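Local coordinates for probable LRR receptor-like serine/threonine-protein kinase At4g26540 (Arabidopsis thaliana, PDB 5HZ0) that acts as a plasma-membrane receptor for RGF peptide hormones that maintain the root stem cell niche, here through its extracellular leucine-rich-repeat domain, at residues Gly196-Pro199 against Asp200-Tyr204; Leu211-Gln215 against Asn216-Gly220; Ser365-Lys368 against Glu369-Gly372; Val427-Glu431 against Asn432-Gly436; Leu571-His575 against Asn576-Gly580. The protein carries 5 engineered substitutions. All coordinates share one frame; numbering follows the deposited sequence.

Contact 1 of 5, residues Gly196-Pro199 against Asp200-Tyr204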
# COMPACT_ATOMS: atom_id res chain seq x y z
N GLY A 196 -12.70 -0.92 23.44
CA GLY A 196 -13.52 0.04 24.15
C GLY A 196 -13.32 1.44 23.60
O GLY A 196 -12.50 1.66 22.70
N PRO A 197 -14.09 2.40 24.13
CA PRO A 197 -14.06 3.79 23.66
C PRO A 197 -12.89 4.60 24.19
O PRO A 197 -12.39 4.32 25.29
CB PRO A 197 -15.37 4.36 24.22
CG PRO A 197 -15.60 3.60 25.47
CD PRO A 197 -15.10 2.18 25.18
N ILE A 198 -12.45 5.58 23.40
CA ILE A 198 -11.56 6.62 23.89
C ILE A 198 -12.37 7.32 24.98
O ILE A 198 -13.52 7.67 24.75
CB ILE A 198 -11.20 7.63 22.77
CG1 ILE A 198 -10.34 6.96 21.69
CG2 ILE A 198 -10.48 8.86 23.36
CD1 ILE A 198 -10.62 7.44 20.30
N PRO A 199 -11.79 7.47 26.18
CA PRO A 199 -12.58 8.12 27.24
C PRO A 199 -12.70 9.63 27.01
O PRO A 199 -11.73 10.28 26.61
CB PRO A 199 -11.76 7.83 28.50
CG PRO A 199 -10.36 7.62 28.01
CD PRO A 199 -10.44 7.08 26.62
N ASP A 200 -13.87 10.17 27.29
CA ASP A 200 -14.11 11.60 27.19
C ASP A 200 -13.16 12.43 28.03
O ASP A 200 -12.78 13.55 27.64
CB ASP A 200 -15.56 11.93 27.54
CG ASP A 200 -16.52 11.45 26.49
OD1 ASP A 200 -16.91 10.27 26.54
OD2 ASP A 200 -16.88 12.25 25.59
N GLU A 201 -12.73 11.87 29.16
CA GLU A 201 -11.79 12.56 30.05
C GLU A 201 -10.51 12.99 29.35
O GLU A 201 -9.79 13.82 29.88
CB GLU A 201 -11.45 11.69 31.26
CG GLU A 201 -12.63 11.46 32.21
CD GLU A 201 -13.63 10.45 31.68
OE1 GLU A 201 -13.31 9.71 30.72
OE2 GLU A 201 -14.76 10.42 32.23
N ILE A 202 -10.21 12.43 28.18
CA ILE A 202 -9.00 12.83 27.45
C ILE A 202 -9.05 14.30 27.04
O ILE A 202 -8.02 14.91 26.74
CB ILE A 202 -8.73 11.94 26.21
CG1 ILE A 202 -7.21 11.81 26.00
CG2 ILE A 202 -9.38 12.53 24.96
CD1 ILE A 202 -6.82 11.12 24.74
N GLY A 203 -10.25 14.86 27.03
CA GLY A 203 -10.44 16.27 26.75
C GLY A 203 -9.92 17.17 27.87
O GLY A 203 -9.88 18.39 27.69
N TYR A 204 -9.56 16.58 29.00
CA TYR A 204 -9.00 17.31 30.14
C TYR A 204 -7.49 17.48 30.03
O TYR A 204 -6.88 18.16 30.85
CB TYR A 204 -9.32 16.60 31.47
CG TYR A 204 -10.74 16.78 31.97
CD1 TYR A 204 -11.31 18.04 32.08
CD2 TYR A 204 -11.53 15.67 32.33
CE1 TYR A 204 -12.60 18.20 32.53
CE2 TYR A 204 -12.83 15.82 32.78
CZ TYR A 204 -13.36 17.09 32.88
OH TYR A 204 -14.65 17.26 33.32

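Contact 2 of 5, residues Leu211-Gln215 against Asn216-Gly220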
# COMPACT_ATOMS: atom_id res chain seq x y z
N LEU A 211 -2.05 12.61 19.36
CA LEU A 211 -2.75 11.43 19.82
C LEU A 211 -2.64 10.29 18.78
O LEU A 211 -3.18 10.41 17.69
CB LEU A 211 -4.21 11.79 20.12
CG LEU A 211 -5.11 10.66 20.64
CD1 LEU A 211 -4.49 10.02 21.86
CD2 LEU A 211 -6.50 11.18 20.96
N TYR A 212 -1.88 9.24 19.09
CA TYR A 212 -1.74 8.12 18.16
C TYR A 212 -2.28 6.87 18.82
O TYR A 212 -1.60 6.27 19.66
CB TYR A 212 -0.26 7.86 17.81
CG TYR A 212 0.56 9.10 17.43
CD1 TYR A 212 -0.02 10.19 16.79
CD2 TYR A 212 1.92 9.16 17.72
CE1 TYR A 212 0.72 11.30 16.46
CE2 TYR A 212 2.67 10.27 17.40
CZ TYR A 212 2.06 11.33 16.77
OH TYR A 212 2.81 12.43 16.45
N LEU A 213 -3.51 6.53 18.46
CA LEU A 213 -4.18 5.28 18.82
C LEU A 213 -4.39 4.29 17.67
O LEU A 213 -5.25 3.42 17.76
CB LEU A 213 -5.47 5.57 19.58
CG LEU A 213 -5.17 6.43 20.81
CD1 LEU A 213 -6.42 6.86 21.52
CD2 LEU A 213 -4.21 5.67 21.75
N TYR A 214 -3.74 4.51 16.54
CA TYR A 214 -4.06 3.69 15.36
C TYR A 214 -3.75 2.18 15.50
O TYR A 214 -2.98 1.76 16.37
CB TYR A 214 -3.44 4.27 14.09
CG TYR A 214 -1.93 4.28 14.04
CD1 TYR A 214 -1.20 5.35 14.56
CD2 TYR A 214 -1.23 3.25 13.45
CE1 TYR A 214 0.18 5.37 14.50
CE2 TYR A 214 0.15 3.26 13.38
CZ TYR A 214 0.85 4.32 13.91
OH TYR A 214 2.21 4.31 13.83
N GLN A 215 -4.41 1.38 14.66
CA GLN A 215 -4.23 -0.08 14.67
C GLN A 215 -4.51 -0.76 16.01
O GLN A 215 -3.71 -1.52 16.54
CB GLN A 215 -2.85 -0.46 14.15
CG GLN A 215 -2.72 -0.19 12.67
CD GLN A 215 -1.43 -0.72 12.11
OE1 GLN A 215 -0.37 -0.54 12.71
NE2 GLN A 215 -1.50 -1.38 10.96
N ASN A 216 -5.68 -0.48 16.56
CA ASN A 216 -6.20 -1.17 17.73
C ASN A 216 -7.61 -1.57 17.38
O ASN A 216 -7.97 -1.58 16.20
CB ASN A 216 -6.19 -0.29 18.97
CG ASN A 216 -4.80 0.06 19.43
OD1 ASN A 216 -4.11 -0.76 20.03
ND2 ASN A 216 -4.36 1.30 19.14
N SER A 217 -8.36 -2.02 18.37
CA SER A 217 -9.78 -2.32 18.22
C SER A 217 -10.76 -1.30 18.78
O SER A 217 -11.92 -1.62 19.00
CB SER A 217 -10.10 -3.76 18.63
OG SER A 217 -9.39 -4.62 17.75
N ILE A 218 -10.27 -0.11 19.11
CA ILE A 218 -11.08 0.91 19.77
C ILE A 218 -12.43 1.11 19.10
O ILE A 218 -12.54 1.17 17.88
CB ILE A 218 -10.34 2.27 19.81
CG1 ILE A 218 -9.09 2.18 20.70
CG2 ILE A 218 -11.27 3.39 20.28
CD1 ILE A 218 -8.24 3.44 20.66
N SER A 219 -13.45 1.20 19.93
CA SER A 219 -14.83 1.20 19.46
C SER A 219 -15.47 2.44 20.02
O SER A 219 -14.79 3.28 20.60
CB SER A 219 -15.57 -0.03 19.98
OG SER A 219 -15.79 0.08 21.38
N GLY A 220 -16.78 2.56 19.87
CA GLY A 220 -17.45 3.77 20.31
C GLY A 220 -17.21 4.87 19.29
O GLY A 220 -16.78 4.59 18.16

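Contact 3 of 5, residues Ser365-Lys368 against Glu369-Gly372. With NAG (2-acetamido-2-deoxy-beta-D-glucopyranose), chain C.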
# COMPACT_ATOMS: atom_id res chain seq x y z
N SER A 365 -16.83 15.58 -20.24
CA SER A 365 -15.50 15.36 -20.78
C SER A 365 -14.45 15.46 -19.71
O SER A 365 -14.68 16.04 -18.66
CB SER A 365 -15.22 16.37 -21.87
OG SER A 365 -15.96 16.04 -23.03
N ILE A 366 -13.29 14.86 -19.95
CA ILE A 366 -12.15 15.12 -19.08
C ILE A 366 -11.61 16.50 -19.47
O ILE A 366 -11.24 16.73 -20.64
CB ILE A 366 -11.05 14.09 -19.27
CG1 ILE A 366 -11.62 12.67 -19.21
CG2 ILE A 366 -9.94 14.30 -18.23
CD1 ILE A 366 -10.62 11.58 -19.50
N PRO A 367 -11.58 17.43 -18.50
CA PRO A 367 -11.15 18.80 -18.76
C PRO A 367 -9.72 18.81 -19.27
O PRO A 367 -8.86 18.13 -18.70
CB PRO A 367 -11.26 19.49 -17.39
CG PRO A 367 -11.18 18.38 -16.41
CD PRO A 367 -11.86 17.21 -17.07
N LYS A 368 -9.48 19.54 -20.35
CA LYS A 368 -8.17 19.62 -20.98
C LYS A 368 -7.13 20.10 -19.99
O LYS A 368 -5.99 19.62 -19.98
CB LYS A 368 -8.25 20.55 -22.20
CG LYS A 368 -9.33 20.09 -23.22
CD LYS A 368 -9.10 20.66 -24.64
CE LYS A 368 -9.63 19.71 -25.73
NZ LYS A 368 -9.28 20.19 -27.11
N GLU A 369 -7.54 21.01 -19.12
CA GLU A 369 -6.61 21.71 -18.25
C GLU A 369 -5.90 20.78 -17.28
O GLU A 369 -4.78 21.04 -16.89
CB GLU A 369 -7.31 22.87 -17.51
CG GLU A 369 -7.90 23.94 -18.44
CD GLU A 369 -9.34 23.64 -18.86
OE1 GLU A 369 -9.76 22.46 -18.87
OE2 GLU A 369 -10.08 24.61 -19.18
N ILE A 370 -6.54 19.68 -16.92
CA ILE A 370 -5.92 18.76 -15.98
C ILE A 370 -4.63 18.17 -16.56
O ILE A 370 -3.72 17.81 -15.82
CB ILE A 370 -6.92 17.66 -15.54
CG1 ILE A 370 -7.09 17.70 -14.02
CG2 ILE A 370 -6.47 16.29 -15.99
CD1 ILE A 370 -7.81 18.93 -13.52
N PHE A 371 -4.55 18.11 -17.88
CA PHE A 371 -3.37 17.56 -18.55
C PHE A 371 -2.24 18.61 -18.63
O PHE A 371 -1.12 18.32 -19.06
CB PHE A 371 -3.73 17.03 -19.94
CG PHE A 371 -4.54 15.74 -19.91
CD1 PHE A 371 -3.94 14.53 -19.58
CD2 PHE A 371 -5.88 15.74 -20.25
CE1 PHE A 371 -4.66 13.35 -19.57
CE2 PHE A 371 -6.62 14.56 -20.24
CZ PHE A 371 -6.00 13.37 -19.90
N GLY A 372 -2.54 19.83 -18.21
CA GLY A 372 -1.54 20.88 -18.14
C GLY A 372 -0.66 20.77 -16.90
O GLY A 372 0.32 21.50 -16.76
C1 NAG C . -0.89 22.29 -24.17
C2 NAG C . -1.85 23.35 -23.65
C3 NAG C . -2.37 24.27 -24.75
C4 NAG C . -1.19 24.81 -25.54
C5 NAG C . -0.38 23.63 -26.07
C6 NAG C . 0.75 24.07 -26.99
C7 NAG C . -3.12 22.82 -21.65
C8 NAG C . -4.38 22.25 -21.06
N2 NAG C . -2.98 22.73 -22.97
O3 NAG C . -3.18 25.30 -24.20
O4 NAG C . -1.61 25.62 -26.63
O5 NAG C . 0.12 22.87 -24.99
O6 NAG C . 1.28 25.30 -26.56
O7 NAG C . -2.27 23.33 -20.93

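Contact 4 of 5, residues Val427-Glu431 against Asn432-Gly436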
# COMPACT_ATOMS: atom_id res chain seq x y z
N VAL A 427 -0.64 2.42 -19.19
CA VAL A 427 -1.80 3.06 -19.77
C VAL A 427 -2.96 2.04 -19.96
O VAL A 427 -2.83 1.03 -20.66
CB VAL A 427 -1.40 3.76 -21.09
CG1 VAL A 427 -0.74 2.78 -21.97
CG2 VAL A 427 -2.58 4.35 -21.78
N ASP A 428 -4.09 2.30 -19.30
CA ASP A 428 -5.28 1.49 -19.45
C ASP A 428 -6.42 2.39 -19.93
O ASP A 428 -6.92 3.24 -19.17
CB ASP A 428 -5.63 0.86 -18.09
CG ASP A 428 -6.72 -0.18 -18.20
OD1 ASP A 428 -7.25 -0.33 -19.32
OD2 ASP A 428 -7.05 -0.83 -17.18
N ILE A 429 -6.78 2.24 -21.21
CA ILE A 429 -7.97 2.84 -21.84
C ILE A 429 -9.13 1.86 -22.18
O ILE A 429 -10.06 2.19 -22.94
CB ILE A 429 -7.60 3.87 -22.96
CG1 ILE A 429 -6.41 4.74 -22.51
CG2 ILE A 429 -8.83 4.74 -23.35
CD1 ILE A 429 -5.63 5.32 -23.72
N SER A 430 -9.03 0.64 -21.68
CA SER A 430 -9.99 -0.39 -22.07
C SER A 430 -11.42 -0.01 -21.70
O SER A 430 -11.64 0.88 -20.88
CB SER A 430 -9.63 -1.73 -21.42
OG SER A 430 -9.51 -1.60 -20.03
N GLU A 431 -12.38 -0.64 -22.38
CA GLU A 431 -13.81 -0.44 -22.11
C GLU A 431 -14.25 1.01 -22.29
O GLU A 431 -14.69 1.67 -21.35
CB GLU A 431 -14.18 -0.95 -20.72
CG GLU A 431 -14.05 -2.45 -20.56
CD GLU A 431 -14.67 -2.94 -19.26
OE1 GLU A 431 -15.59 -3.77 -19.30
OE2 GLU A 431 -14.22 -2.47 -18.20
N ASN A 432 -14.15 1.46 -23.53
CA ASN A 432 -14.64 2.76 -23.93
C ASN A 432 -15.16 2.60 -25.36
O ASN A 432 -15.38 1.48 -25.80
CB ASN A 432 -13.53 3.83 -23.83
CG ASN A 432 -13.27 4.28 -22.38
OD1 ASN A 432 -13.99 5.12 -21.84
ND2 ASN A 432 -12.23 3.74 -21.77
N ARG A 433 -15.45 3.71 -26.02
CA ARG A 433 -15.90 3.77 -27.42
C ARG A 433 -14.86 4.23 -28.45
O ARG A 433 -15.23 4.81 -29.47
CB ARG A 433 -17.15 4.61 -27.55
CG ARG A 433 -18.10 4.39 -26.43
CD ARG A 433 -18.87 3.10 -26.58
NE ARG A 433 -20.23 3.34 -26.11
CZ ARG A 433 -20.63 3.14 -24.86
NH1 ARG A 433 -19.77 2.67 -23.95
NH2 ARG A 433 -21.89 3.41 -24.52
N LEU A 434 -13.58 4.17 -28.10
CA LEU A 434 -12.52 4.67 -28.99
C LEU A 434 -12.59 4.11 -30.40
O LEU A 434 -12.92 2.94 -30.60
CB LEU A 434 -11.15 4.30 -28.44
CG LEU A 434 -10.86 4.73 -27.02
CD1 LEU A 434 -9.43 4.36 -26.70
CD2 LEU A 434 -11.11 6.22 -26.88
N VAL A 435 -12.26 4.94 -31.38
CA VAL A 435 -12.31 4.49 -32.76
C VAL A 435 -11.01 4.75 -33.49
O VAL A 435 -10.01 5.14 -32.89
CB VAL A 435 -13.49 5.12 -33.51
CG1 VAL A 435 -14.83 4.54 -32.99
CG2 VAL A 435 -13.46 6.64 -33.39
N GLY A 436 -11.03 4.49 -34.79
CA GLY A 436 -9.86 4.66 -35.64
C GLY A 436 -8.70 3.76 -35.27
O GLY A 436 -8.84 2.80 -34.51

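Contact 5 of 5, residues Leu571-His575 against Asn576-Gly580. With NAG (2-acetamido-2-deoxy-beta-D-glucopyranose), chain E; NAG (2-acetamido-2-deoxy-beta-D-glucopyranose), chain D.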
# COMPACT_ATOMS: atom_id res chain seq x y z
N LEU A 571 -3.68 -24.78 -22.72
CA LEU A 571 -3.66 -24.74 -24.17
C LEU A 571 -5.06 -24.94 -24.75
O LEU A 571 -5.72 -25.94 -24.45
CB LEU A 571 -2.67 -25.77 -24.73
CG LEU A 571 -2.70 -26.00 -26.25
CD1 LEU A 571 -2.14 -24.83 -27.03
CD2 LEU A 571 -1.95 -27.27 -26.61
N ASP A 572 -5.51 -23.99 -25.55
CA ASP A 572 -6.80 -24.03 -26.21
C ASP A 572 -6.62 -23.77 -27.72
O ASP A 572 -6.32 -22.65 -28.15
CB ASP A 572 -7.68 -22.93 -25.60
CG ASP A 572 -9.14 -23.06 -25.97
OD1 ASP A 572 -9.46 -23.76 -26.95
OD2 ASP A 572 -9.99 -22.46 -25.27
N VAL A 573 -6.79 -24.85 -28.49
CA VAL A 573 -6.81 -24.85 -29.95
C VAL A 573 -8.22 -25.04 -30.54
O VAL A 573 -8.39 -25.17 -31.75
CB VAL A 573 -5.83 -25.92 -30.53
CG1 VAL A 573 -4.39 -25.52 -30.23
CG2 VAL A 573 -6.13 -27.31 -29.95
N SER A 574 -9.22 -25.07 -29.67
CA SER A 574 -10.57 -25.48 -30.03
C SER A 574 -11.22 -24.62 -31.11
O SER A 574 -10.77 -23.50 -31.37
CB SER A 574 -11.45 -25.45 -28.80
OG SER A 574 -11.76 -24.10 -28.48
N HIS A 575 -12.26 -25.15 -31.74
CA HIS A 575 -12.96 -24.47 -32.83
C HIS A 575 -12.03 -24.07 -33.98
O HIS A 575 -12.01 -22.91 -34.42
CB HIS A 575 -13.74 -23.26 -32.33
CG HIS A 575 -14.92 -23.61 -31.47
ND1 HIS A 575 -14.85 -23.62 -30.10
CD2 HIS A 575 -16.18 -23.97 -31.80
CE1 HIS A 575 -16.03 -23.97 -29.61
NE2 HIS A 575 -16.85 -24.19 -30.62
N ASN A 576 -11.26 -25.04 -34.47
CA ASN A 576 -10.45 -24.86 -35.67
C ASN A 576 -10.67 -26.03 -36.61
O ASN A 576 -11.57 -26.84 -36.39
CB ASN A 576 -8.97 -24.70 -35.33
CG ASN A 576 -8.62 -23.30 -34.90
OD1 ASN A 576 -8.62 -22.38 -35.70
ND2 ASN A 576 -8.32 -23.14 -33.62
N GLN A 577 -9.89 -26.07 -37.68
CA GLN A 577 -9.88 -27.19 -38.63
C GLN A 577 -8.75 -28.21 -38.44
O GLN A 577 -8.42 -28.93 -39.37
CB GLN A 577 -10.03 -26.72 -40.07
CG GLN A 577 -11.42 -26.22 -40.38
CD GLN A 577 -11.43 -25.18 -41.47
OE1 GLN A 577 -11.57 -23.98 -41.20
NE2 GLN A 577 -11.25 -25.62 -42.71
N LEU A 578 -8.09 -28.16 -37.30
CA LEU A 578 -6.94 -29.01 -37.01
C LEU A 578 -7.17 -30.53 -37.21
O LEU A 578 -8.24 -31.06 -36.89
CB LEU A 578 -6.45 -28.73 -35.57
CG LEU A 578 -5.49 -27.54 -35.35
CD1 LEU A 578 -5.90 -26.39 -36.18
CD2 LEU A 578 -5.37 -27.11 -33.88
N THR A 579 -6.15 -31.22 -37.73
CA THR A 579 -6.23 -32.68 -37.97
C THR A 579 -5.06 -33.46 -37.40
O THR A 579 -4.15 -32.90 -36.78
CB THR A 579 -6.32 -33.07 -39.48
OG1 THR A 579 -5.27 -32.43 -40.22
CG2 THR A 579 -7.68 -32.71 -40.08
N GLY A 580 -5.10 -34.77 -37.65
CA GLY A 580 -4.08 -35.68 -37.16
C GLY A 580 -4.39 -36.03 -35.73
O GLY A 580 -5.50 -35.81 -35.27
C1 NAG E . -11.69 -24.71 -23.68
C2 NAG E . -12.67 -23.53 -23.68
C3 NAG E . -12.46 -22.56 -22.51
C4 NAG E . -12.27 -23.30 -21.18
C5 NAG E . -11.24 -24.42 -21.37
C6 NAG E . -11.08 -25.28 -20.12
C7 NAG E . -13.67 -22.35 -25.56
C8 NAG E . -13.44 -21.71 -26.90
N2 NAG E . -12.59 -22.82 -24.94
O3 NAG E . -13.61 -21.78 -22.37
O4 NAG E . -11.94 -22.37 -20.16
O5 NAG E . -11.67 -25.28 -22.40
O6 NAG E . -12.29 -25.99 -19.89
O7 NAG E . -14.79 -22.41 -25.06
C1 NAG D . -9.71 -18.82 -25.68
C2 NAG D . -10.31 -18.83 -24.27
C3 NAG D . -11.85 -18.91 -24.32
C4 NAG D . -12.40 -17.78 -25.20
C5 NAG D . -11.78 -17.98 -26.59
C6 NAG D . -12.25 -16.99 -27.64
C7 NAG D . -9.33 -20.00 -22.30
C8 NAG D . -8.71 -21.29 -21.84
N2 NAG D . -9.71 -19.96 -23.58
O3 NAG D . -12.35 -18.84 -23.01
O4 NAG D . -13.83 -17.66 -25.22
O5 NAG D . -10.38 -17.87 -26.49
O6 NAG D . -11.99 -15.66 -27.24
O7 NAG D . -9.47 -19.06 -21.51

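Contact 1 of 5, residues Gly196-Pro199 against Asp200-Tyr204
Ile198 and Ile202 face each other through their CG2 methyls, 4.2 Å apart, with the two side chains crossing obliquely. The CG2 branch of Ile198 lies anti to its backbone N, and this puts the methyl on the side where the following turn brings Ile202 round. CG2 of Ile202 also rests 3.6 Å from the carbonyl O of Pro199, so the branch is shared between an apolar neighbour and the backbone. On the Pro199 ring the approach is of another kind. Glu201 is bent at its second torsion (chi2 75°), folding its carboxylate back along the chain until OE1 stands 3.3 Å from CB of Pro199, a polar oxygen against a ring carbon.

The backbone itself closes a 3-10 turn. N of Ile202 donates to O of Pro199 at 3.1 Å, a nearly straight bond (166°) whose donor stands above the carbonyl plane. Two further bonds of the same spacing follow, from N of Gly203 to O of Asp200 and from N of Tyr204 to O of Glu201. The sequence Gly-Pro-Ile-Pro-Asp-Glu-Ile-Gly fits the GxIPxxLG pattern of plant-type leucine-rich repeats, with isoleucine for leucine. Ile198 continues onto Pro223 of the next coil and Ile202 onto Ile178 of the preceding one. Chemically, the turn is divided: isoleucines pack inward against neighbouring coils, backbone groups such as Asp200 O, bonded to Thr225, add polar ties, and acidic side chains stay outside.

Contact 2 of 5, residues Leu211-Gln215 against Asn216-Gly220
Two torsions of Asn216 bring its amide to the carbonyl of Leu213: CG lies beside the backbone N (chi1 -67°), and a further turn at chi2 (-77°) points ND2 along the chain toward the strand. ND2 of Asn216 donates to O of Leu213 at 2.7 Å. The acceptor lies in the plane of the Asn216 amide, yet the donor stands well above the carbonyl plane of Leu213. Gln215, at positive phi, turns the chain through roughly a right angle.

Five residues apart, Leu213 and Ile218 meet at about a right angle. CD1 of Ile218 reaches CB of Leu213 at 3.7 Å and CD1 of Leu213 at 4.0 Å, joining the two limbs of the bend on its buried side.

This is the LxLxxN corner of a leucine-rich repeat, a rung of the asparagine ladder. Asn216 also bonds through ND2 to O of Ile189 and through OD1 to N of Leu194, both in the preceding coil, while Asn240 of the next coil donates to O of Leu213. A leucine in place of Asn216 would probably leave O of Ile189 and N of Leu194 without their mate, and O of Leu213 with Asn240 as its partner. Tyr212, Leu213 and Tyr214 belong to a small-peptide recognition motif; Tyr214, stacked with the rings of Tyr190 and Trp238, is hydrogen-bonded through OH to the backbone of the bound peptide.

Contact 3 of 5, residues Ser365-Lys368 against Glu369-Gly372
The carbonyl O of Lys368 takes the N-H of Phe371 at 3.0 Å, with the donor above the carbonyl plane and the bond somewhat bent (149°). One residue earlier the pattern is fainter: N of Ile370 makes only a weak bond, 3.3 Å long, to O of Pro367. One residue later N of Gly372 gives to O of Glu369 at 2.9 Å, so three successive amides are spent on carbonyls three positions back.

Such spacing defines a 3-10 turn, and here it forms the outer face of a coil in the leucine-rich-repeat solenoid, in a repeat predicted as LRR 16. Gly372 O is taken up by NH2 of Arg350, at the start of the same predicted repeat.

Glu369, bent at chi2 (89°), brings OE1 back to 3.6 Å from CB of Pro367; the same oxygen lies near N of Lys368 but at an angle too poor for a hydrogen bond. Lys368 extends away from the turn, and its NZ makes a long, weak ion pair with Asp393. O of Lys368 also lies at the edge of the Phe371 ring, whose CE2 meets CG2 of Ile366 at 3.9 Å on the buried side. Over the outer side hangs an N-acetylglucosamine of a glycan attached to the protein: its acetamide methyl C8 comes within 3.3 Å of O of Lys368, and the same sugar is hydrogen-bonded to OD2 of Asp393.

Contact 4 of 5, residues Val427-Glu431 against Asn432-Gly436
From Ile429 to Asn432 the backbone leaves the end of strand 426-428 and swings round through Glu431, whose positive phi (60°) bends the chain by roughly a right angle, so that Leu434 comes to face Ile429.

In the bend, ND2 of Asn432 donates to the carbonyl O of Ile429 at 2.9 Å. The bond is fairly straight (159°); its acceptor lies close to the plane of the asparagine amide, whereas the donor rises above the plane of the carbonyl. On the buried side CD1 of Leu434 lies against CG2 of Ile429, 3.4 Å away, the two side chains set at about a right angle. CG2 of Ile429, anti to the backbone N, faces Leu434 and also stands 3.9 Å from ND2 of Asn432.

This corner is a rung of the asparagine ladder that runs through the leucine-rich repeats. OD1 of Asn432 receives N of Leu410 from the preceding coil, and OD1 of Asn456 in the following coil receives N of Leu434, so each asparagine ties a turn to its neighbour.

Ahead of the bend, an Asx turn follows the strand end. OD1 of Asp428 accepts both N of Ser430, at 3.1 Å and almost head-on to the oxygen, and OG of Ser430, at 2.7 Å on the syn lone pair. The other oxygen, OD2, forms a salt bridge with NH2 of Arg404, a residue of a peptide-recognition motif; this bridge would be expected to keep the carboxylate ionised and fix its rotation.

Contact 5 of 5, residues Leu571-His575 against Asn576-Gly580
An asparagine-ladder corner of a leucine-rich repeat, predicted as LRR 25, is formed where Asn576 folds back on Val573. ND2 of Asn576 gives a 2.8 Å hydrogen bond to O of Val573 that is almost linear (173°), with the acceptor in the amide plane and the donor above the plane of the carbonyl. On the buried side, CD2 of Leu578 approaches CB of Val573 at 3.6 Å, and the two side chains run at about a right angle, the leucine methyl also touching both valine methyls.

The ladder continues into the adjoining coils: Asn576 holds N of Phe554 through OD1 and O of Leu549 through ND2, and Asn599 in turn bonds O of Val573 and N of Leu578.

Just before the corner, Asp572 makes an Asx turn, with OD1 accepting N of Ser574 at 3.0 Å. OG of Ser574 comes to that same oxygen at 2.8 Å, on its syn lone pair. The second oxygen is spent outward on the glycans attached to the protein: OD2 of Asp572 receives N2 of one N-acetylglucosamine (chain E) at 2.6 Å and N2 of another (chain D) at 3.0 Å. Four donors therefore fix the carboxylate's rotation. With alanine in place of Asp572, both sugar acetamides would probably lose their shared acceptor and the Ser574 hydroxyl would be free to turn. The chain E sugar also places its methyl C8 4.0 Å from ND1 of His575, whose imidazole is stacked with the ring of Tyr598.

Following the chain from its N terminus, the five contacts come strictly in series; none nests within or crosses another. Contact 1 closes the loop after strand 193-194, and contact 2 follows at the end of strand 210-212. These two alone touch, through O of Gly196 and N of Ser219 and through Ile202 against Leu211, tying consecutive coils together. Contact 3 closes a turn after strand 361-362, and its centre lies about 17 Å from that of contact 4, without touching it. Contacts 2, 4 and 5 occupy equivalent corners where parallel strands end; contact 5, centred about 60 Å from contact 2, repeats the corner toward the C-terminal end of the solenoid.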